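Local coordinates for protein tyrosinase (Burkholderia thailandensis, PDB 5ZRD) that probably uses a pair of copper ions and molecular oxygen to hydroxylate monophenols to catechols and oxidise these further to quinones, at residues 163-175 with 182-194. Numbering follows the deposited sequence.
Sequences PGDGNIYEKPKGY and LSGLVGTPEALEQ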
ATOM      1  N   PRO A 163     -17.522  -8.577  -2.594  1.00 45.51           N
ATOM      2  CA  PRO A 163     -18.159  -8.862  -3.884  1.00 46.89           C
ATOM      3  C   PRO A 163     -17.207  -9.647  -4.800  1.00 41.24           C
ATOM      4  O   PRO A 163     -16.054  -9.235  -4.995  1.00 39.88           O
ATOM      5  CB  PRO A 163     -18.505  -7.487  -4.491  1.00 49.00           C
ATOM      6  CG  PRO A 163     -18.535  -6.552  -3.310  1.00 48.53           C
ATOM      7  CD  PRO A 163     -17.542  -7.137  -2.325  1.00 47.82           C
ATOM      8  N   GLY A 164     -17.689 -10.793  -5.280  1.00 36.33           N
ATOM      9  CA  GLY A 164     -16.968 -11.597  -6.248  1.00 35.62           C
ATOM     10  C   GLY A 164     -16.090 -12.660  -5.615  1.00 36.31           C
ATOM     11  O   GLY A 164     -15.613 -13.543  -6.330  1.00 34.33           O
ATOM     12  N   ASP A 165     -15.887 -12.610  -4.283  1.00 36.77           N
ATOM     13  CA  ASP A 165     -14.853 -13.403  -3.651  1.00 35.96           C
ATOM     14  C   ASP A 165     -15.402 -14.427  -2.680  1.00 34.90           C
ATOM     15  O   ASP A 165     -16.322 -14.137  -1.953  1.00 34.86           O
ATOM     16  CB  ASP A 165     -13.869 -12.479  -2.942  1.00 42.50           C
ATOM     17  CG  ASP A 165     -12.571 -13.202  -2.501  1.00 44.16           C
ATOM     18  OD1 ASP A 165     -11.870 -13.793  -3.338  1.00 45.91           O
ATOM     19  OD2 ASP A 165     -12.266 -13.183  -1.303  1.00 48.76           O
ATOM     20  N   GLY A 166     -14.826 -15.638  -2.698  1.00 32.84           N
ATOM     21  CA  GLY A 166     -15.067 -16.670  -1.664  1.00 33.37           C
ATOM     22  C   GLY A 166     -13.748 -17.233  -1.153  1.00 33.15           C
ATOM     23  O   GLY A 166     -12.803 -17.330  -1.935  1.00 34.22           O
ATOM     24  N   ASN A 167     -13.615 -17.597   0.127  1.00 28.50           N
ATOM     25  CA  ASN A 167     -12.329 -18.200   0.508  1.00 29.01           C
ATOM     26  C   ASN A 167     -12.542 -19.225   1.630  1.00 28.80           C
ATOM     27  O   ASN A 167     -13.659 -19.370   2.142  1.00 25.32           O
ATOM     28  CB  ASN A 167     -11.332 -17.095   0.868  1.00 31.31           C
ATOM     29  CG  ASN A 167     -11.810 -16.376   2.096  1.00 30.71           C
ATOM     30  OD1 ASN A 167     -12.214 -17.048   3.020  1.00 29.62           O
ATOM     31  ND2 ASN A 167     -11.866 -15.059   2.086  1.00 28.15           N
ATOM     32  N   ILE A 168     -11.461 -19.894   2.039  1.00 27.37           N
ATOM     33  CA  ILE A 168     -11.597 -21.067   2.883  1.00 28.34           C
ATOM     34  C   ILE A 168     -11.851 -20.629   4.327  1.00 30.31           C
ATOM     35  O   ILE A 168     -12.246 -21.465   5.167  1.00 31.79           O
ATOM     36  CB  ILE A 168     -10.404 -22.040   2.760  1.00 29.25           C
ATOM     37  CG1 ILE A 168      -9.068 -21.390   3.113  1.00 29.44           C
ATOM     38  CG2 ILE A 168     -10.354 -22.682   1.372  1.00 29.35           C
ATOM     39  CD1 ILE A 168      -7.928 -22.342   3.118  1.00 27.47           C
ATOM     40  N   TYR A 169     -11.704 -19.334   4.616  1.00 27.73           N
ATOM     41  CA  TYR A 169     -12.188 -18.837   5.897  1.00 30.99           C
ATOM     42  C   TYR A 169     -13.710 -18.958   5.995  1.00 33.36           C
ATOM     43  O   TYR A 169     -14.231 -19.063   7.096  1.00 35.96           O
ATOM     44  CB  TYR A 169     -11.860 -17.364   6.131  1.00 29.41           C
ATOM     45  CG  TYR A 169     -10.408 -16.997   6.134  1.00 30.57           C
ATOM     46  CD1 TYR A 169      -9.421 -17.944   6.367  1.00 32.35           C
ATOM     47  CD2 TYR A 169     -10.015 -15.682   5.934  1.00 32.07           C
ATOM     48  CE1 TYR A 169      -8.074 -17.599   6.361  1.00 31.18           C
ATOM     49  CE2 TYR A 169      -8.674 -15.323   5.929  1.00 32.94           C
ATOM     50  CZ  TYR A 169      -7.698 -16.284   6.158  1.00 33.34           C
ATOM     51  OH  TYR A 169      -6.369 -15.967   6.136  1.00 33.61           O
ATOM     52  N   GLU A 170     -14.414 -18.916   4.856  1.00 35.99           N
ATOM     53  CA  GLU A 170     -15.863 -18.602   4.838  1.00 34.77           C
ATOM     54  C   GLU A 170     -16.673 -19.869   5.026  1.00 33.54           C
ATOM     55  O   GLU A 170     -16.277 -20.952   4.530  1.00 34.17           O
ATOM     56  CB  GLU A 170     -16.232 -17.873   3.545  1.00 38.84           C
ATOM     57  CG  GLU A 170     -15.539 -16.523   3.450  1.00 39.18           C
ATOM     58  CD  GLU A 170     -16.067 -15.641   2.352  1.00 37.84           C
ATOM     59  OE1 GLU A 170     -16.129 -14.416   2.552  1.00 37.26           O
ATOM     60  OE2 GLU A 170     -16.380 -16.202   1.306  1.00 39.21           O
ATOM     61  N   LYS A 171     -17.783 -19.702   5.755  1.00 31.87           N
ATOM     62  CA  LYS A 171     -18.679 -20.784   6.066  1.00 31.81           C
ATOM     63  C   LYS A 171     -20.104 -20.245   6.112  1.00 34.69           C
ATOM     64  O   LYS A 171     -20.360 -19.239   6.789  1.00 35.33           O
ATOM     65  CB  LYS A 171     -18.216 -21.441   7.371  1.00 36.08           C
ATOM     66  CG  LYS A 171     -17.254 -22.596   7.155  1.00 37.82           C
ATOM     67  CD  LYS A 171     -16.193 -22.829   8.190  1.00 37.72           C
ATOM     68  CE  LYS A 171     -16.365 -24.135   8.915  1.00 40.03           C
ATOM     69  NZ  LYS A 171     -15.124 -24.946   8.992  1.00 35.95           N
ATOM     70  N   PRO A 172     -21.041 -20.914   5.393  1.00 37.25           N
ATOM     71  CA  PRO A 172     -22.384 -20.353   5.262  1.00 37.31           C
ATOM     72  C   PRO A 172     -23.230 -20.430   6.537  1.00 37.82           C
ATOM     73  O   PRO A 172     -22.971 -21.268   7.429  1.00 35.56           O
ATOM     74  CB  PRO A 172     -23.079 -21.266   4.238  1.00 40.55           C
ATOM     75  CG  PRO A 172     -22.473 -22.627   4.500  1.00 34.87           C
ATOM     76  CD  PRO A 172     -21.024 -22.269   4.780  1.00 36.37           C
ATOM     77  N   LYS A 173     -24.278 -19.609   6.560  1.00 38.75           N
ATOM     78  CA  LYS A 173     -25.339 -19.751   7.544  1.00 38.45           C
ATOM     79  C   LYS A 173     -25.850 -21.186   7.532  1.00 36.17           C
ATOM     80  O   LYS A 173     -25.988 -21.761   6.463  1.00 39.20           O
ATOM     81  CB  LYS A 173     -26.532 -18.866   7.208  1.00 41.24           C
ATOM     82  CG  LYS A 173     -27.689 -18.957   8.190  1.00 41.13           C
ATOM     83  CD  LYS A 173     -28.744 -17.928   7.907  1.00 41.82           C
ATOM     84  CE  LYS A 173     -29.912 -18.010   8.856  1.00 48.37           C
ATOM     85  NZ  LYS A 173     -30.708 -16.767   8.774  1.00 58.20           N
ATOM     86  N   GLY A 174     -26.085 -21.759   8.697  1.00 30.92           N
ATOM     87  CA  GLY A 174     -26.503 -23.180   8.781  1.00 34.71           C
ATOM     88  C   GLY A 174     -25.352 -24.180   8.791  1.00 34.16           C
ATOM     89  O   GLY A 174     -25.559 -25.344   8.943  1.00 37.83           O
ATOM     90  N   TYR A 175     -24.120 -23.755   8.644  1.00 37.76           N
ATOM     91  CA  TYR A 175     -23.007 -24.683   8.736  1.00 36.33           C
ATOM     92  C   TYR A 175     -22.997 -25.358  10.117  1.00 35.56           C
ATOM     93  O   TYR A 175     -23.202 -24.673  11.106  1.00 35.86           O
ATOM     94  CB  TYR A 175     -21.692 -23.932   8.514  1.00 38.19           C
ATOM     95  CG  TYR A 175     -20.508 -24.803   8.817  1.00 37.82           C
ATOM     96  CD1 TYR A 175     -20.121 -25.800   7.929  1.00 32.53           C
ATOM     97  CD2 TYR A 175     -19.838 -24.688  10.029  1.00 35.79           C
ATOM     98  CE1 TYR A 175     -19.040 -26.615   8.213  1.00 37.77           C
ATOM     99  CE2 TYR A 175     -18.793 -25.538  10.352  1.00 36.12           C
ATOM    100  CZ  TYR A 175     -18.397 -26.506   9.439  1.00 36.25           C
ATOM    101  OH  TYR A 175     -17.350 -27.321   9.730  1.00 34.29           O
ATOM    102  N   LEU A 182     -14.792 -36.324  10.068  1.00 33.14           N
ATOM    103  CA  LEU A 182     -15.420 -35.481   9.014  1.00 33.94           C
ATOM    104  C   LEU A 182     -14.608 -34.207   8.717  1.00 34.65           C
ATOM    105  O   LEU A 182     -13.775 -33.739   9.521  1.00 29.93           O
ATOM    106  CB  LEU A 182     -16.833 -35.098   9.460  1.00 35.28           C
ATOM    107  CG  LEU A 182     -17.805 -36.259   9.676  1.00 33.84           C
ATOM    108  CD1 LEU A 182     -19.230 -35.735   9.897  1.00 34.21           C
ATOM    109  CD2 LEU A 182     -17.780 -37.188   8.479  1.00 34.00           C
ATOM    110  N   SER A 183     -14.909 -33.648   7.536  1.00 32.39           N
ATOM    111  CA  SER A 183     -14.373 -32.406   7.062  1.00 31.10           C
ATOM    112  C   SER A 183     -15.459 -31.325   7.007  1.00 32.15           C
ATOM    113  O   SER A 183     -16.627 -31.566   6.606  1.00 29.24           O
ATOM    114  CB  SER A 183     -13.758 -32.609   5.716  1.00 34.41           C
ATOM    115  OG  SER A 183     -13.087 -31.438   5.291  1.00 34.92           O
ATOM    116  N   GLY A 184     -15.074 -30.104   7.367  1.00 32.19           N
ATOM    117  CA  GLY A 184     -15.990 -28.970   7.164  1.00 31.09           C
ATOM    118  C   GLY A 184     -15.333 -27.747   6.551  1.00 27.13           C
ATOM    119  O   GLY A 184     -15.744 -26.652   6.833  1.00 27.72           O
ATOM    120  N   LEU A 185     -14.383 -27.912   5.655  1.00 27.93           N
ATOM    121  CA  LEU A 185     -13.803 -26.759   4.958  1.00 29.64           C
ATOM    122  C   LEU A 185     -14.568 -26.595   3.631  1.00 30.61           C
ATOM    123  O   LEU A 185     -14.555 -27.504   2.820  1.00 31.00           O
ATOM    124  CB  LEU A 185     -12.308 -27.016   4.757  1.00 27.63           C
ATOM    125  CG  LEU A 185     -11.456 -25.802   4.419  1.00 31.72           C
ATOM    126  CD1 LEU A 185     -11.231 -24.900   5.645  1.00 34.16           C
ATOM    127  CD2 LEU A 185     -10.120 -26.256   3.836  1.00 32.50           C
ATOM    128  N   VAL A 186     -15.265 -25.482   3.434  1.00 31.05           N
ATOM    129  CA  VAL A 186     -16.330 -25.404   2.408  1.00 30.39           C
ATOM    130  C   VAL A 186     -16.337 -24.058   1.641  1.00 32.01           C
ATOM    131  O   VAL A 186     -17.254 -23.815   0.837  1.00 33.98           O
ATOM    132  CB  VAL A 186     -17.701 -25.673   3.057  1.00 31.55           C
ATOM    133  CG1 VAL A 186     -17.811 -27.095   3.537  1.00 34.97           C
ATOM    134  CG2 VAL A 186     -18.041 -24.730   4.195  1.00 31.55           C
ATOM    135  N   GLY A 187     -15.367 -23.168   1.835  1.00 30.73           N
ATOM    136  CA  GLY A 187     -15.526 -21.802   1.356  1.00 33.02           C
ATOM    137  C   GLY A 187     -15.086 -21.593  -0.085  1.00 33.73           C
ATOM    138  O   GLY A 187     -15.325 -20.543  -0.628  1.00 34.82           O
ATOM    139  N   THR A 188     -14.394 -22.554  -0.683  1.00 34.22           N
ATOM    140  CA  THR A 188     -14.143 -22.545  -2.100  1.00 36.08           C
ATOM    141  C   THR A 188     -14.778 -23.787  -2.738  1.00 37.65           C
ATOM    142  O   THR A 188     -15.089 -24.779  -2.056  1.00 36.63           O
ATOM    143  CB  THR A 188     -12.650 -22.528  -2.455  1.00 33.52           C
ATOM    144  OG1 THR A 188     -12.134 -23.779  -2.027  1.00 32.44           O
ATOM    145  CG2 THR A 188     -11.880 -21.395  -1.816  1.00 35.74           C
ATOM    146  N   PRO A 189     -14.962 -23.737  -4.062  1.00 38.89           N
ATOM    147  CA  PRO A 189     -15.605 -24.882  -4.751  1.00 37.22           C
ATOM    148  C   PRO A 189     -14.796 -26.168  -4.545  1.00 36.57           C
ATOM    149  O   PRO A 189     -15.365 -27.177  -4.239  1.00 37.20           O
ATOM    150  CB  PRO A 189     -15.660 -24.470  -6.224  1.00 34.92           C
ATOM    151  CG  PRO A 189     -15.767 -22.946  -6.142  1.00 38.02           C
ATOM    152  CD  PRO A 189     -14.882 -22.570  -4.960  1.00 36.95           C
ATOM    153  N   GLU A 190     -13.480 -26.088  -4.637  1.00 39.85           N
ATOM    154  CA  GLU A 190     -12.647 -27.275  -4.503  1.00 44.64           C
ATOM    155  C   GLU A 190     -12.681 -27.750  -3.040  1.00 43.60           C
ATOM    156  O   GLU A 190     -12.865 -28.939  -2.795  1.00 44.74           O
ATOM    157  CB  GLU A 190     -11.240 -27.021  -5.056  1.00 49.63           C
ATOM    158  CG  GLU A 190     -10.419 -26.036  -4.239  1.00 60.73           C
ATOM    159  CD  GLU A 190      -9.331 -25.242  -4.964  1.00 76.63           C
ATOM    160  OE1 GLU A 190      -8.358 -25.889  -5.465  1.00 74.08           O
ATOM    161  OE2 GLU A 190      -9.439 -23.961  -5.002  1.00 71.69           O
ATOM    162  N   ALA A 191     -12.602 -26.846  -2.062  1.00 38.71           N
ATOM    163  CA  ALA A 191     -12.621 -27.307  -0.666  1.00 36.45           C
ATOM    164  C   ALA A 191     -13.935 -28.049  -0.407  1.00 34.22           C
ATOM    165  O   ALA A 191     -13.952 -29.127   0.214  1.00 32.99           O
ATOM    166  CB  ALA A 191     -12.423 -26.159   0.289  1.00 36.48           C
ATOM    167  N   LEU A 192     -15.020 -27.473  -0.895  1.00 33.42           N
ATOM    168  CA  LEU A 192     -16.353 -28.031  -0.696  1.00 39.52           C
ATOM    169  C   LEU A 192     -16.461 -29.395  -1.388  1.00 40.71           C
ATOM    170  O   LEU A 192     -16.944 -30.372  -0.790  1.00 39.64           O
ATOM    171  CB  LEU A 192     -17.393 -27.061  -1.262  1.00 42.99           C
ATOM    172  CG  LEU A 192     -18.846 -27.520  -1.181  1.00 43.58           C
ATOM    173  CD1 LEU A 192     -19.227 -27.891   0.237  1.00 39.80           C
ATOM    174  CD2 LEU A 192     -19.750 -26.413  -1.691  1.00 48.19           C
ATOM    175  N   GLU A 193     -15.991 -29.442  -2.619  1.00 41.68           N
ATOM    176  CA  GLU A 193     -15.955 -30.678  -3.374  1.00 48.44           C
ATOM    177  C   GLU A 193     -15.201 -31.744  -2.561  1.00 46.19           C
ATOM    178  O   GLU A 193     -15.765 -32.819  -2.331  1.00 48.41           O
ATOM    179  CB  GLU A 193     -15.332 -30.453  -4.754  1.00 52.26           C
ATOM    180  CG  GLU A 193     -15.306 -31.720  -5.609  1.00 65.05           C
ATOM    181  CD  GLU A 193     -16.656 -32.211  -6.120  1.00 69.61           C
ATOM    182  OE1 GLU A 193     -16.883 -32.123  -7.347  1.00 82.48           O
ATOM    183  OE2 GLU A 193     -17.487 -32.674  -5.300  1.00 67.61           O
ATOM    184  N   GLN A 194     -13.978 -31.437  -2.095  1.00 47.42           N
ATOM    185  CA  GLN A 194     -13.126 -32.428  -1.346  1.00 54.67           C
ATOM    186  C   GLN A 194     -13.817 -32.844  -0.041  1.00 48.72           C
ATOM    187  O   GLN A 194     -13.802 -34.000   0.346  1.00 44.07           O
ATOM    188  CB  GLN A 194     -11.714 -31.897  -1.050  1.00 67.10           C
ATOM    189  CG  GLN A 194     -10.833 -31.657  -2.287  1.00 84.15           C
ATOM    190  CD  GLN A 194     -11.193 -32.460  -3.524  1.00104.63           C
ATOM    191  OE1 GLN A 194     -11.753 -31.938  -4.496  1.00111.15           O
ATOM    192  NE2 GLN A 194     -10.877 -33.750  -3.505  1.00101.40           N
TER
HETATM  193  O   HOH W   1     -14.392 -22.937   4.740  1.00 28.64           O
HETATM  194  O   HOH W   2     -17.202 -18.618   0.330  1.00 33.71           O
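Lys171 makes the direct polar link: its NZ donates a hydrogen bond of 2.8 Å to Gly184 O, from above the carbonyl plane (49° out of it, C=O...N angle 131°). Bends at chi2, chi3 and chi4 carry the lysine chain over one face of the Tyr175 ring, CE toward its rim. The same ammonium forms a salt bridge with Asp303, which also hydrogen-bonds Tyr175 OH; that hydroxyl sits 3.3 Å from Gly184 CA, where the absence of a side chain makes room for it.

Two waters extend the polar contact. One donates to both Ile168 O and Glu170 O and accepts from Val186 N at 3.0 Å; the other joins Glu170 OE2 to Gly187 O, while Glu170 OE1 accepts from Asp160 N. Gly187 packs against the type I turn Asn167-Glu170, its CA 3.2 Å from Asn167 O in a CA-H...O contact. Directly after it, Thr188 N-caps helix 189-200, OG1 accepting from Ala191 N at 160°. Within the central tyrosinase domain, the contact thus joins this helix start to strand 165-167, which pairs antiparallel with a strand of a second subunit.

Among apolar groups, the Ile168 and Thr188 side chains lie side by side; with CG2 anti to its carbonyl carbon, Ile168 sets that methyl 3.8 Å from Thr188 CG2 and near Ala191 CB. Leu185 CD1 packs 3.6 Å from Ile168 O. Val186 crosses Lys171 at about a right angle, CG2 3.7 Å from Lys171 CG, and meets Pro172 CD.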